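PDB 6Z3U: protein kinase domain-containing protein from Chaetomium thermophilum, which probably acts as a cyclin-dependent serine/threonine kinase that transfers phosphate from ATP to proteins, including the RNA polymerase II C-terminal repeats, within the CAK complex. Local coordinates for residues E100-G109 with V119-A128; A135-K143 with A237-F245. All blocks are in the same frame, centred on the assembly; numbering follows the deposited sequence.

Both contacts belong to one protein kinase domain and follow in series: contact 1 closes before contact 2 opens, and strand 118-124 is followed, after the loop 125-135, by helix 136-148. Contact 1 is the hairpin of strands 104-111 and 118-124 in the five-stranded antiparallel sheet of the N-terminal lobe. Contact 2 joins helix 136-148 to the DFG segment at 237-245, 94 residues further on. Their centres lie about 16 Å apart, yet they touch: Lys122 NZ forms a salt bridge with Glu141 OE1 at 3.2 Å. This bridge joins strand and helix, and Glu141 also meets the DFG backbone, an arrangement consistent with an active-like kinase with the helix turned in, here packed against the cyclin chain.

Contact 1: E100-G109 with V119-A128; sequences EGTYANVYLG and VAIKKIKVQA
Asn105 O accepts one hydrogen bond, from Lys123 N, and is also approached by the CA-H of Lys122. Lys123 N donates to Asn105 O at 2.6 Å, lying in the carbonyl plane with an almost straight N-H...O angle of 175°. Asn105 N returns a bond to Lys123 O at 2.9 Å, which completes a hydrogen-bonded antiparallel pair; Tyr107 with Ile121 and Gly109 with Val119 are further such pairs. Strands 104-109 and 119-124 run at 159° to each other. Beyond the last bridge, Lys125 N still donates to Tyr103 O, at 3.0 Å.

On one face of the hairpin lie Ala104, Val106, Lys122 and Ile124. Lys122 CG, set anti to the backbone N (chi1 -180°), lies 3.5 Å from Ala104 CB. The Tyr103 and Ile124 side chains lie side by side and point the same way, Tyr103 CE1 being 3.9 Å from Ile124 CG2. On the other face Tyr107 meets Lys123 through a ring edge, Tyr107 CE2 standing 4.1 Å from Lys123 CB near the ring plane, while Lys94 makes a cation-pi contact with that ring. The extended Lys125 chain passes along the loop backbone, Lys125 CD 3.4 Å from Thr102 O.

Residues 100-106 are part of the glycine-rich ATP-binding element, predicted to span Leu98 to Val106, and Lys122 is the lysine of the VAIK motif. The paired bonds at Asn105-Lys123 and Tyr107-Ile121, on either side of Lys122, set the register of the strand that follows the glycine-rich loop against the strand bearing this lysine, itself predicted to bind ATP.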
ATOM      1  N   GLU B 100      15.828 -21.011   5.288  1.00 70.86           N
ATOM      2  CA  GLU B 100      16.533 -20.253   6.311  1.00 75.71           C
ATOM      3  C   GLU B 100      17.099 -18.998   5.665  1.00 79.68           C
ATOM      4  O   GLU B 100      17.343 -18.962   4.455  1.00 67.07           O
ATOM      5  CB  GLU B 100      17.651 -21.088   6.964  1.00 83.95           C
ATOM      6  CG  GLU B 100      18.172 -20.532   8.293  1.00 83.87           C
ATOM      7  CD  GLU B 100      19.251 -19.476   8.132  1.00 80.23           C
ATOM      8  OE1 GLU B 100      19.720 -19.260   6.995  1.00 82.58           O
ATOM      9  OE2 GLU B 100      19.627 -18.854   9.150  1.00 69.74           O
ATOM     10  N   GLY B 101      17.295 -17.966   6.473  1.00 83.36           N
ATOM     11  CA  GLY B 101      17.832 -16.721   5.961  1.00 86.49           C
ATOM     12  C   GLY B 101      17.882 -15.668   7.046  1.00 86.78           C
ATOM     13  O   GLY B 101      17.168 -15.742   8.053  1.00 79.46           O
ATOM     14  N   THR B 102      18.749 -14.678   6.816  1.00 96.02           N
ATOM     15  CA  THR B 102      18.886 -13.575   7.759  1.00 99.76           C
ATOM     16  C   THR B 102      17.666 -12.663   7.740  1.00 97.93           C
ATOM     17  O   THR B 102      17.284 -12.118   8.782  1.00 92.78           O
ATOM     18  CB  THR B 102      20.146 -12.767   7.439  1.00 90.55           C
ATOM     19  OG1 THR B 102      20.054 -12.242   6.108  1.00107.16           O
ATOM     20  CG2 THR B 102      21.388 -13.640   7.547  1.00 67.67           C
ATOM     21  N   TYR B 103      17.043 -12.486   6.573  1.00 91.72           N
ATOM     22  CA  TYR B 103      15.864 -11.632   6.485  1.00 88.26           C
ATOM     23  C   TYR B 103      14.621 -12.349   6.997  1.00 89.95           C
ATOM     24  O   TYR B 103      13.839 -11.772   7.762  1.00 85.00           O
ATOM     25  CB  TYR B 103      15.670 -11.159   5.040  1.00 82.52           C
ATOM     26  CG  TYR B 103      14.236 -10.835   4.657  1.00 95.61           C
ATOM     27  CD1 TYR B 103      13.618  -9.669   5.100  1.00 94.12           C
ATOM     28  CD2 TYR B 103      13.505 -11.687   3.834  1.00 88.81           C
ATOM     29  CE1 TYR B 103      12.309  -9.369   4.747  1.00 75.22           C
ATOM     30  CE2 TYR B 103      12.194 -11.394   3.476  1.00 79.96           C
ATOM     31  CZ  TYR B 103      11.603 -10.233   3.934  1.00 67.17           C
ATOM     32  OH  TYR B 103      10.304  -9.938   3.581  1.00 53.30           O
ATOM     33  N   ALA B 104      14.433 -13.610   6.610  1.00 92.58           N
ATOM     34  CA  ALA B 104      13.236 -14.347   6.985  1.00 79.55           C
ATOM     35  C   ALA B 104      13.545 -15.834   7.053  1.00 71.71           C
ATOM     36  O   ALA B 104      14.502 -16.321   6.444  1.00 71.30           O
ATOM     37  CB  ALA B 104      12.090 -14.093   5.996  1.00 73.87           C
ATOM     38  N   ASN B 105      12.714 -16.550   7.805  1.00 64.26           N
ATOM     39  CA  ASN B 105      12.742 -18.004   7.872  1.00 64.15           C
ATOM     40  C   ASN B 105      11.362 -18.523   7.500  1.00 58.26           C
ATOM     41  O   ASN B 105      10.351 -18.021   8.002  1.00 46.99           O
ATOM     42  CB  ASN B 105      13.140 -18.502   9.265  1.00 66.97           C
ATOM     43  CG  ASN B 105      14.618 -18.312   9.553  1.00 79.25           C
ATOM     44  OD1 ASN B 105      15.421 -18.131   8.639  1.00 88.37           O
ATOM     45  ND2 ASN B 105      14.983 -18.361  10.829  1.00 82.56           N
ATOM     46  N   VAL B 106      11.323 -19.519   6.621  1.00 63.15           N
ATOM     47  CA  VAL B 106      10.081 -20.088   6.117  1.00 45.74           C
ATOM     48  C   VAL B 106       9.863 -21.442   6.775  1.00 47.52           C
ATOM     49  O   VAL B 106      10.781 -22.269   6.828  1.00 59.82           O
ATOM     50  CB  VAL B 106      10.113 -20.230   4.586  1.00 42.98           C
ATOM     51  CG1 VAL B 106       8.737 -20.607   4.066  1.00 50.62           C
ATOM     52  CG2 VAL B 106      10.614 -18.947   3.950  1.00 46.86           C
ATOM     53  N   TYR B 107       8.645 -21.673   7.260  1.00 43.47           N
ATOM     54  CA  TYR B 107       8.281 -22.930   7.895  1.00 47.26           C
ATOM     55  C   TYR B 107       7.005 -23.467   7.267  1.00 44.96           C
ATOM     56  O   TYR B 107       6.107 -22.698   6.912  1.00 57.04           O
ATOM     57  CB  TYR B 107       8.069 -22.760   9.403  1.00 54.42           C
ATOM     58  CG  TYR B 107       9.276 -22.245  10.155  1.00 60.02           C
ATOM     59  CD1 TYR B 107      10.237 -23.120  10.644  1.00 60.21           C
ATOM     60  CD2 TYR B 107       9.447 -20.887  10.389  1.00 60.63           C
ATOM     61  CE1 TYR B 107      11.338 -22.659  11.336  1.00 60.01           C
ATOM     62  CE2 TYR B 107      10.546 -20.415  11.080  1.00 58.44           C
ATOM     63  CZ  TYR B 107      11.487 -21.305  11.552  1.00 61.69           C
ATOM     64  OH  TYR B 107      12.584 -20.844  12.242  1.00 67.82           O
ATOM     65  N   LEU B 108       6.931 -24.786   7.132  1.00 47.03           N
ATOM     66  CA  LEU B 108       5.686 -25.423   6.729  1.00 48.82           C
ATOM     67  C   LEU B 108       4.701 -25.402   7.892  1.00 49.06           C
ATOM     68  O   LEU B 108       5.081 -25.595   9.049  1.00 52.07           O
ATOM     69  CB  LEU B 108       5.945 -26.859   6.275  1.00 55.18           C
ATOM     70  CG  LEU B 108       4.730 -27.756   6.018  1.00 59.21           C
ATOM     71  CD1 LEU B 108       3.989 -27.338   4.756  1.00 47.53           C
ATOM     72  CD2 LEU B 108       5.160 -29.216   5.937  1.00 54.20           C
ATOM     73  N   GLY B 109       3.428 -25.164   7.579  1.00 48.89           N
ATOM     74  CA  GLY B 109       2.401 -25.125   8.601  1.00 50.34           C
ATOM     75  C   GLY B 109       1.062 -25.575   8.059  1.00 50.71           C
ATOM     76  O   GLY B 109       0.889 -25.776   6.854  1.00 52.58           O
ATOM     77  N   VAL B 119       0.023 -24.593   4.852  1.00 50.35           N
ATOM     78  CA  VAL B 119       0.312 -23.164   4.862  1.00 46.21           C
ATOM     79  C   VAL B 119       1.812 -22.991   5.034  1.00 48.04           C
ATOM     80  O   VAL B 119       2.497 -23.867   5.565  1.00 46.31           O
ATOM     81  CB  VAL B 119      -0.491 -22.453   5.983  1.00 41.76           C
ATOM     82  CG1 VAL B 119       0.433 -21.891   7.064  1.00 49.47           C
ATOM     83  CG2 VAL B 119      -1.366 -21.366   5.396  1.00 40.00           C
ATOM     84  N   ALA B 120       2.325 -21.848   4.587  1.00 41.71           N
ATOM     85  CA  ALA B 120       3.725 -21.488   4.757  1.00 37.00           C
ATOM     86  C   ALA B 120       3.798 -20.260   5.650  1.00 36.68           C
ATOM     87  O   ALA B 120       3.073 -19.283   5.429  1.00 40.49           O
ATOM     88  CB  ALA B 120       4.396 -21.210   3.412  1.00 35.07           C
ATOM     89  N   ILE B 121       4.662 -20.316   6.658  1.00 42.66           N
ATOM     90  CA  ILE B 121       4.800 -19.249   7.640  1.00 38.83           C
ATOM     91  C   ILE B 121       6.181 -18.639   7.459  1.00 38.54           C
ATOM     92  O   ILE B 121       7.197 -19.267   7.784  1.00 41.94           O
ATOM     93  CB  ILE B 121       4.615 -19.762   9.073  1.00 42.01           C
ATOM     94  CG1 ILE B 121       3.286 -20.504   9.213  1.00 43.01           C
ATOM     95  CG2 ILE B 121       4.674 -18.601  10.050  1.00 43.05           C
ATOM     96  CD1 ILE B 121       3.178 -21.323  10.480  1.00 46.93           C
ATOM     97  N   LYS B 122       6.224 -17.408   6.965  1.00 36.77           N
ATOM     98  CA  LYS B 122       7.475 -16.679   6.821  1.00 37.02           C
ATOM     99  C   LYS B 122       7.696 -15.872   8.093  1.00 39.65           C
ATOM    100  O   LYS B 122       6.911 -14.971   8.406  1.00 38.93           O
ATOM    101  CB  LYS B 122       7.453 -15.763   5.599  1.00 34.92           C
ATOM    102  CG  LYS B 122       8.754 -14.982   5.401  1.00 41.63           C
ATOM    103  CD  LYS B 122       8.640 -13.900   4.332  1.00 44.65           C
ATOM    104  CE  LYS B 122       8.636 -14.477   2.932  1.00 41.01           C
ATOM    105  NZ  LYS B 122       8.624 -13.393   1.907  1.00 43.63           N
ATOM    106  N   LYS B 123       8.752 -16.201   8.826  1.00 53.90           N
ATOM    107  CA  LYS B 123       9.085 -15.508  10.066  1.00 48.16           C
ATOM    108  C   LYS B 123      10.115 -14.448   9.708  1.00 50.98           C
ATOM    109  O   LYS B 123      11.297 -14.746   9.521  1.00 58.71           O
ATOM    110  CB  LYS B 123       9.610 -16.472  11.123  1.00 55.06           C
ATOM    111  CG  LYS B 123       9.888 -15.811  12.465  1.00 50.66           C
ATOM    112  CD  LYS B 123       9.936 -16.833  13.590  1.00 59.88           C
ATOM    113  CE  LYS B 123      10.060 -16.162  14.947  1.00 67.35           C
ATOM    114  NZ  LYS B 123       9.905 -17.133  16.067  1.00 67.03           N
ATOM    115  N   ILE B 124       9.655 -13.208   9.611  1.00 54.65           N
ATOM    116  CA  ILE B 124      10.517 -12.085   9.265  1.00 65.33           C
ATOM    117  C   ILE B 124      11.255 -11.657  10.524  1.00 67.93           C
ATOM    118  O   ILE B 124      10.634 -11.314  11.536  1.00 66.12           O
ATOM    119  CB  ILE B 124       9.708 -10.923   8.675  1.00 59.54           C
ATOM    120  CG1 ILE B 124       8.913 -11.390   7.455  1.00 51.02           C
ATOM    121  CG2 ILE B 124      10.636  -9.777   8.286  1.00 65.10           C
ATOM    122  CD1 ILE B 124       7.880 -10.389   6.981  1.00 53.39           C
ATOM    123  N   LYS B 125      12.582 -11.681  10.471  1.00 69.18           N
ATOM    124  CA  LYS B 125      13.386 -11.265  11.615  1.00 76.43           C
ATOM    125  C   LYS B 125      13.390  -9.745  11.610  1.00 91.93           C
ATOM    126  O   LYS B 125      14.177  -9.113  10.901  1.00 99.82           O
ATOM    127  CB  LYS B 125      14.790 -11.845  11.531  1.00 86.56           C
ATOM    128  CG  LYS B 125      14.817 -13.362  11.402  1.00 89.54           C
ATOM    129  CD  LYS B 125      16.229 -13.916  11.527  1.00100.27           C
ATOM    130  CE  LYS B 125      16.246 -15.434  11.400  1.00 84.48           C
ATOM    131  NZ  LYS B 125      17.571 -16.019  11.750  1.00 77.32           N
ATOM    132  N   VAL B 126      12.489  -9.157  12.406  1.00 92.77           N
ATOM    133  CA  VAL B 126      12.333  -7.704  12.449  1.00 94.98           C
ATOM    134  C   VAL B 126      13.673  -7.017  12.650  1.00109.20           C
ATOM    135  O   VAL B 126      13.863  -5.872  12.217  1.00108.94           O
ATOM    136  CB  VAL B 126      11.316  -7.322  13.551  1.00 94.29           C
ATOM    137  CG1 VAL B 126      11.811  -6.147  14.396  1.00 87.38           C
ATOM    138  CG2 VAL B 126       9.964  -6.994  12.923  1.00 84.46           C
ATOM    139  N   GLN B 127      14.626  -7.693  13.289  1.00 99.92           N
ATOM    140  CA  GLN B 127      15.975  -7.168  13.473  1.00 99.15           C
ATOM    141  C   GLN B 127      16.881  -7.959  12.531  1.00 96.84           C
ATOM    142  O   GLN B 127      17.291  -9.080  12.843  1.00 92.23           O
ATOM    143  CB  GLN B 127      16.430  -7.274  14.928  1.00 98.51           C
ATOM    144  CG  GLN B 127      16.242  -8.638  15.600  1.00102.47           C
ATOM    145  CD  GLN B 127      14.849  -8.848  16.168  1.00 95.85           C
ATOM    146  OE1 GLN B 127      14.203  -7.906  16.630  1.00 87.52           O
ATOM    147  NE2 GLN B 127      14.395 -10.099  16.168  1.00 88.76           N
ATOM    148  N   ALA B 128      17.184  -7.370  11.370  1.00100.41           N
ATOM    149  CA  ALA B 128      18.022  -8.004  10.354  1.00105.42           C
ATOM    150  C   ALA B 128      19.105  -7.024   9.894  1.00110.06           C
ATOM    151  O   ALA B 128      19.169  -6.611   8.736  1.00 99.02           O
ATOM    152  CB  ALA B 128      17.181  -8.492   9.175  1.00 95.01           C
TER

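Contact 2: A135-K143 with A237-F245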
ATOM      1  N   ALA B 135      12.294  -2.896   8.192  1.00 48.45           N
ATOM      2  CA  ALA B 135      12.859  -2.811   6.855  1.00 45.48           C
ATOM      3  C   ALA B 135      11.774  -2.492   5.825  1.00 39.76           C
ATOM      4  O   ALA B 135      10.621  -2.911   5.972  1.00 30.96           O
ATOM      5  CB  ALA B 135      13.552  -4.121   6.487  1.00 37.30           C
ATOM      6  N   PRO B 136      12.124  -1.762   4.760  1.00 39.22           N
ATOM      7  CA  PRO B 136      11.097  -1.399   3.766  1.00 34.79           C
ATOM      8  C   PRO B 136      10.477  -2.597   3.070  1.00 30.60           C
ATOM      9  O   PRO B 136       9.277  -2.574   2.766  1.00 31.10           O
ATOM     10  CB  PRO B 136      11.862  -0.498   2.782  1.00 32.31           C
ATOM     11  CG  PRO B 136      13.306  -0.784   3.016  1.00 32.64           C
ATOM     12  CD  PRO B 136      13.436  -1.170   4.450  1.00 38.39           C
ATOM     13  N   ASP B 137      11.254  -3.647   2.803  1.00 29.63           N
ATOM     14  CA  ASP B 137      10.681  -4.831   2.173  1.00 28.17           C
ATOM     15  C   ASP B 137       9.606  -5.456   3.051  1.00 33.09           C
ATOM     16  O   ASP B 137       8.650  -6.047   2.536  1.00 27.54           O
ATOM     17  CB  ASP B 137      11.781  -5.847   1.866  1.00 34.61           C
ATOM     18  CG  ASP B 137      12.622  -6.182   3.081  1.00 40.80           C
ATOM     19  OD1 ASP B 137      12.510  -5.466   4.096  1.00 49.19           O
ATOM     20  OD2 ASP B 137      13.399  -7.158   3.022  1.00 55.19           O
ATOM     21  N   ALA B 138       9.740  -5.338   4.372  1.00 39.19           N
ATOM     22  CA  ALA B 138       8.716  -5.860   5.270  1.00 29.43           C
ATOM     23  C   ALA B 138       7.464  -4.994   5.235  1.00 31.76           C
ATOM     24  O   ALA B 138       6.345  -5.507   5.133  1.00 35.78           O
ATOM     25  CB  ALA B 138       9.267  -5.950   6.694  1.00 37.97           C
ATOM     26  N   VAL B 139       7.636  -3.672   5.313  1.00 31.66           N
ATOM     27  CA  VAL B 139       6.488  -2.769   5.288  1.00 28.77           C
ATOM     28  C   VAL B 139       5.732  -2.900   3.973  1.00 31.93           C
ATOM     29  O   VAL B 139       4.495  -2.930   3.950  1.00 28.31           O
ATOM     30  CB  VAL B 139       6.953  -1.322   5.528  1.00 29.26           C
ATOM     31  CG1 VAL B 139       5.811  -0.358   5.307  1.00 31.09           C
ATOM     32  CG2 VAL B 139       7.512  -1.175   6.929  1.00 33.58           C
ATOM     33  N   ARG B 140       6.460  -2.975   2.856  1.00 32.02           N
ATOM     34  CA  ARG B 140       5.814  -3.035   1.549  1.00 26.22           C
ATOM     35  C   ARG B 140       5.022  -4.326   1.386  1.00 33.89           C
ATOM     36  O   ARG B 140       3.870  -4.306   0.936  1.00 38.03           O
ATOM     37  CB  ARG B 140       6.861  -2.898   0.442  1.00 26.22           C
ATOM     38  CG  ARG B 140       7.396  -1.484   0.274  1.00 27.18           C
ATOM     39  CD  ARG B 140       8.690  -1.446  -0.521  1.00 26.18           C
ATOM     40  NE  ARG B 140       9.106  -0.074  -0.798  1.00 26.49           N
ATOM     41  CZ  ARG B 140      10.361   0.306  -1.019  1.00 28.89           C
ATOM     42  NH1 ARG B 140      11.349  -0.579  -0.984  1.00 27.23           N
ATOM     43  NH2 ARG B 140      10.629   1.581  -1.267  1.00 37.64           N
ATOM     44  N   GLU B 141       5.627  -5.464   1.735  1.00 28.52           N
ATOM     45  CA  GLU B 141       4.917  -6.733   1.624  1.00 25.91           C
ATOM     46  C   GLU B 141       3.647  -6.717   2.464  1.00 26.21           C
ATOM     47  O   GLU B 141       2.578  -7.134   2.008  1.00 30.69           O
ATOM     48  CB  GLU B 141       5.831  -7.885   2.047  1.00 38.43           C
ATOM     49  CG  GLU B 141       6.952  -8.196   1.060  1.00 40.85           C
ATOM     50  CD  GLU B 141       7.038  -9.672   0.711  1.00 32.08           C
ATOM     51  OE1 GLU B 141       7.537 -10.453   1.549  1.00 41.78           O
ATOM     52  OE2 GLU B 141       6.616 -10.047  -0.403  1.00 28.30           O
ATOM     53  N   LEU B 142       3.747  -6.226   3.699  1.00 27.83           N
ATOM     54  CA  LEU B 142       2.588  -6.210   4.586  1.00 33.45           C
ATOM     55  C   LEU B 142       1.458  -5.373   4.002  1.00 33.17           C
ATOM     56  O   LEU B 142       0.280  -5.728   4.128  1.00 35.04           O
ATOM     57  CB  LEU B 142       3.004  -5.677   5.957  1.00 33.40           C
ATOM     58  CG  LEU B 142       2.273  -6.220   7.184  1.00 29.05           C
ATOM     59  CD1 LEU B 142       2.235  -7.736   7.166  1.00 34.14           C
ATOM     60  CD2 LEU B 142       2.949  -5.721   8.453  1.00 30.03           C
ATOM     61  N   LYS B 143       1.797  -4.254   3.362  1.00 34.42           N
ATOM     62  CA  LYS B 143       0.783  -3.358   2.821  1.00 36.31           C
ATOM     63  C   LYS B 143       0.167  -3.909   1.541  1.00 34.51           C
ATOM     64  O   LYS B 143      -1.058  -4.030   1.436  1.00 38.95           O
ATOM     65  CB  LYS B 143       1.401  -1.981   2.564  1.00 36.43           C
ATOM     66  CG  LYS B 143       0.471  -0.973   1.901  1.00 39.98           C
ATOM     67  CD  LYS B 143       1.212   0.319   1.559  1.00 39.05           C
ATOM     68  CE  LYS B 143       0.293   1.336   0.895  1.00 47.75           C
ATOM     69  NZ  LYS B 143       1.036   2.542   0.428  1.00 53.08           N
ATOM     70  N   ALA B 237       5.098 -13.165  -6.259  1.00 45.68           N
ATOM     71  CA  ALA B 237       5.354 -13.316  -4.828  1.00 48.37           C
ATOM     72  C   ALA B 237       6.084 -12.138  -4.198  1.00 52.78           C
ATOM     73  O   ALA B 237       5.557 -11.541  -3.254  1.00 68.43           O
ATOM     74  CB  ALA B 237       6.141 -14.610  -4.575  1.00 47.94           C
ATOM     75  N   ASP B 238       7.293 -11.803  -4.640  1.00 38.16           N
ATOM     76  CA  ASP B 238       8.128 -10.866  -3.887  1.00 39.67           C
ATOM     77  C   ASP B 238       7.686  -9.437  -4.175  1.00 38.32           C
ATOM     78  O   ASP B 238       7.842  -8.944  -5.296  1.00 49.62           O
ATOM     79  CB  ASP B 238       9.602 -11.060  -4.226  1.00 48.91           C
ATOM     80  CG  ASP B 238      10.520 -10.319  -3.268  1.00 42.32           C
ATOM     81  OD1 ASP B 238      10.320  -9.099  -3.081  1.00 41.64           O
ATOM     82  OD2 ASP B 238      11.431 -10.957  -2.698  1.00 45.35           O
ATOM     83  N   PHE B 239       7.154  -8.761  -3.154  1.00 38.33           N
ATOM     84  CA  PHE B 239       6.680  -7.387  -3.269  1.00 33.91           C
ATOM     85  C   PHE B 239       7.526  -6.414  -2.454  1.00 24.90           C
ATOM     86  O   PHE B 239       7.071  -5.307  -2.149  1.00 22.89           O
ATOM     87  CB  PHE B 239       5.213  -7.300  -2.844  1.00 32.55           C
ATOM     88  CG  PHE B 239       4.243  -7.627  -3.944  1.00 32.95           C
ATOM     89  CD1 PHE B 239       3.955  -8.940  -4.273  1.00 35.76           C
ATOM     90  CD2 PHE B 239       3.602  -6.615  -4.638  1.00 30.64           C
ATOM     91  CE1 PHE B 239       3.061  -9.236  -5.284  1.00 32.48           C
ATOM     92  CE2 PHE B 239       2.706  -6.906  -5.647  1.00 23.53           C
ATOM     93  CZ  PHE B 239       2.436  -8.217  -5.971  1.00 21.47           C
ATOM     94  N   GLY B 240       8.757  -6.794  -2.117  1.00 29.24           N
ATOM     95  CA  GLY B 240       9.593  -5.967  -1.266  1.00 24.79           C
ATOM     96  C   GLY B 240      10.012  -4.649  -1.878  1.00 23.34           C
ATOM     97  O   GLY B 240      10.505  -3.781  -1.151  1.00 27.63           O
ATOM     98  N   LEU B 241       9.819  -4.474  -3.184  1.00 22.94           N
ATOM     99  CA  LEU B 241      10.162  -3.231  -3.863  1.00 23.31           C
ATOM    100  C   LEU B 241       8.935  -2.523  -4.423  1.00 23.42           C
ATOM    101  O   LEU B 241       9.079  -1.515  -5.126  1.00 23.78           O
ATOM    102  CB  LEU B 241      11.168  -3.498  -4.986  1.00 23.00           C
ATOM    103  CG  LEU B 241      12.622  -3.714  -4.567  1.00 23.24           C
ATOM    104  CD1 LEU B 241      13.502  -3.883  -5.789  1.00 23.57           C
ATOM    105  CD2 LEU B 241      13.123  -2.557  -3.729  1.00 26.92           C
ATOM    106  N   ALA B 242       7.737  -3.005  -4.111  1.00 23.25           N
ATOM    107  CA  ALA B 242       6.528  -2.457  -4.701  1.00 23.40           C
ATOM    108  C   ALA B 242       6.271  -1.041  -4.196  1.00 25.45           C
ATOM    109  O   ALA B 242       6.804  -0.609  -3.170  1.00 34.38           O
ATOM    110  CB  ALA B 242       5.327  -3.346  -4.380  1.00 24.20           C
ATOM    111  N   ARG B 243       5.438  -0.316  -4.941  1.00 26.96           N
ATOM    112  CA  ARG B 243       5.044   1.028  -4.546  1.00 27.16           C
ATOM    113  C   ARG B 243       3.754   1.401  -5.260  1.00 25.76           C
ATOM    114  O   ARG B 243       3.518   0.991  -6.400  1.00 33.12           O
ATOM    115  CB  ARG B 243       6.142   2.046  -4.881  1.00 26.95           C
ATOM    116  CG  ARG B 243       5.971   3.405  -4.224  1.00 39.68           C
ATOM    117  CD  ARG B 243       6.348   4.532  -5.171  1.00 33.59           C
ATOM    118  NE  ARG B 243       6.546   5.799  -4.469  1.00 38.45           N
ATOM    119  CZ  ARG B 243       5.561   6.598  -4.065  1.00 45.53           C
ATOM    120  NH1 ARG B 243       4.295   6.266  -4.286  1.00 42.74           N
ATOM    121  NH2 ARG B 243       5.843   7.730  -3.434  1.00 37.48           N
ATOM    122  N   SER B 244       2.925   2.185  -4.576  1.00 27.26           N
ATOM    123  CA  SER B 244       1.696   2.683  -5.173  1.00 29.80           C
ATOM    124  C   SER B 244       2.014   3.715  -6.247  1.00 36.25           C
ATOM    125  O   SER B 244       3.042   4.398  -6.200  1.00 39.55           O
ATOM    126  CB  SER B 244       0.794   3.307  -4.109  1.00 36.08           C
ATOM    127  OG  SER B 244       0.334   2.334  -3.186  1.00 46.11           O
ATOM    128  N   PHE B 245       1.110   3.840  -7.213  1.00 33.04           N
ATOM    129  CA  PHE B 245       1.275   4.829  -8.270  1.00 33.83           C
ATOM    130  C   PHE B 245       1.487   6.216  -7.676  1.00 38.04           C
ATOM    131  O   PHE B 245       0.637   6.725  -6.940  1.00 49.84           O
ATOM    132  CB  PHE B 245       0.051   4.833  -9.188  1.00 28.79           C
ATOM    133  CG  PHE B 245      -0.042   3.637 -10.093  1.00 27.94           C
ATOM    134  CD1 PHE B 245       0.797   2.547  -9.932  1.00 33.56           C
ATOM    135  CD2 PHE B 245      -0.968   3.614 -11.122  1.00 28.32           C
ATOM    136  CE1 PHE B 245       0.705   1.454 -10.771  1.00 26.20           C
ATOM    137  CE2 PHE B 245      -1.062   2.528 -11.966  1.00 27.64           C
ATOM    138  CZ  PHE B 245      -0.226   1.447 -11.791  1.00 26.57           C
TER
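Arg140 turns an edge of its guanidinium to Gly240 O, which lies near the group's plane and accepts a weak bond from Arg140 NH1 at 3.3 Å. One face is met within the helix by Pro136 CB, 3.8 Å above the plane and offset toward the rim. Leu241 CD2 and Ala242 O approach obliquely, and the angle from NE to Ala242 O is too poor for a bond. The extended run from CG to NE carries the Arg140 side chain past the type I turn of Phe239 to Ala242. Around the Phe239 ring, Ala237 O sits at the edge, in plane; His218 makes an edge-to-face contact, and Leu145 and Leu148 of helix 136-148 pack on it.

The straighter bond across the contact runs from Phe239 N to Glu141 OE2, 3.1 Å with an N-H...O angle of 171°, the donor coming from above the carboxylate plane. A bend at chi2 (-130°) turns that carboxylate toward the backbone of Phe239. Close by, Asp238 OD1 accepts from Gly240 N at 2.9 Å, nearly along its C-O axis, forming an Asx turn. At Gly240, which has no side chain, the helix comes close: Gly240 CA is 3.8 Å from Asp137 CB. Farther along, the Lys143 ammonium bonds to Ala146 O of the cyclin chain.

Residues 238-240 are the kinase DFG motif, and the packing of its phenylalanine on Leu145 and Leu148 is consistent with a DFG-in arrangement. Glu141 uses both carboxylate oxygens, OE2 for the DFG backbone and OE1 for Lys122, consistent with the helix, which packs on the cyclin chain, helping to set the position of both.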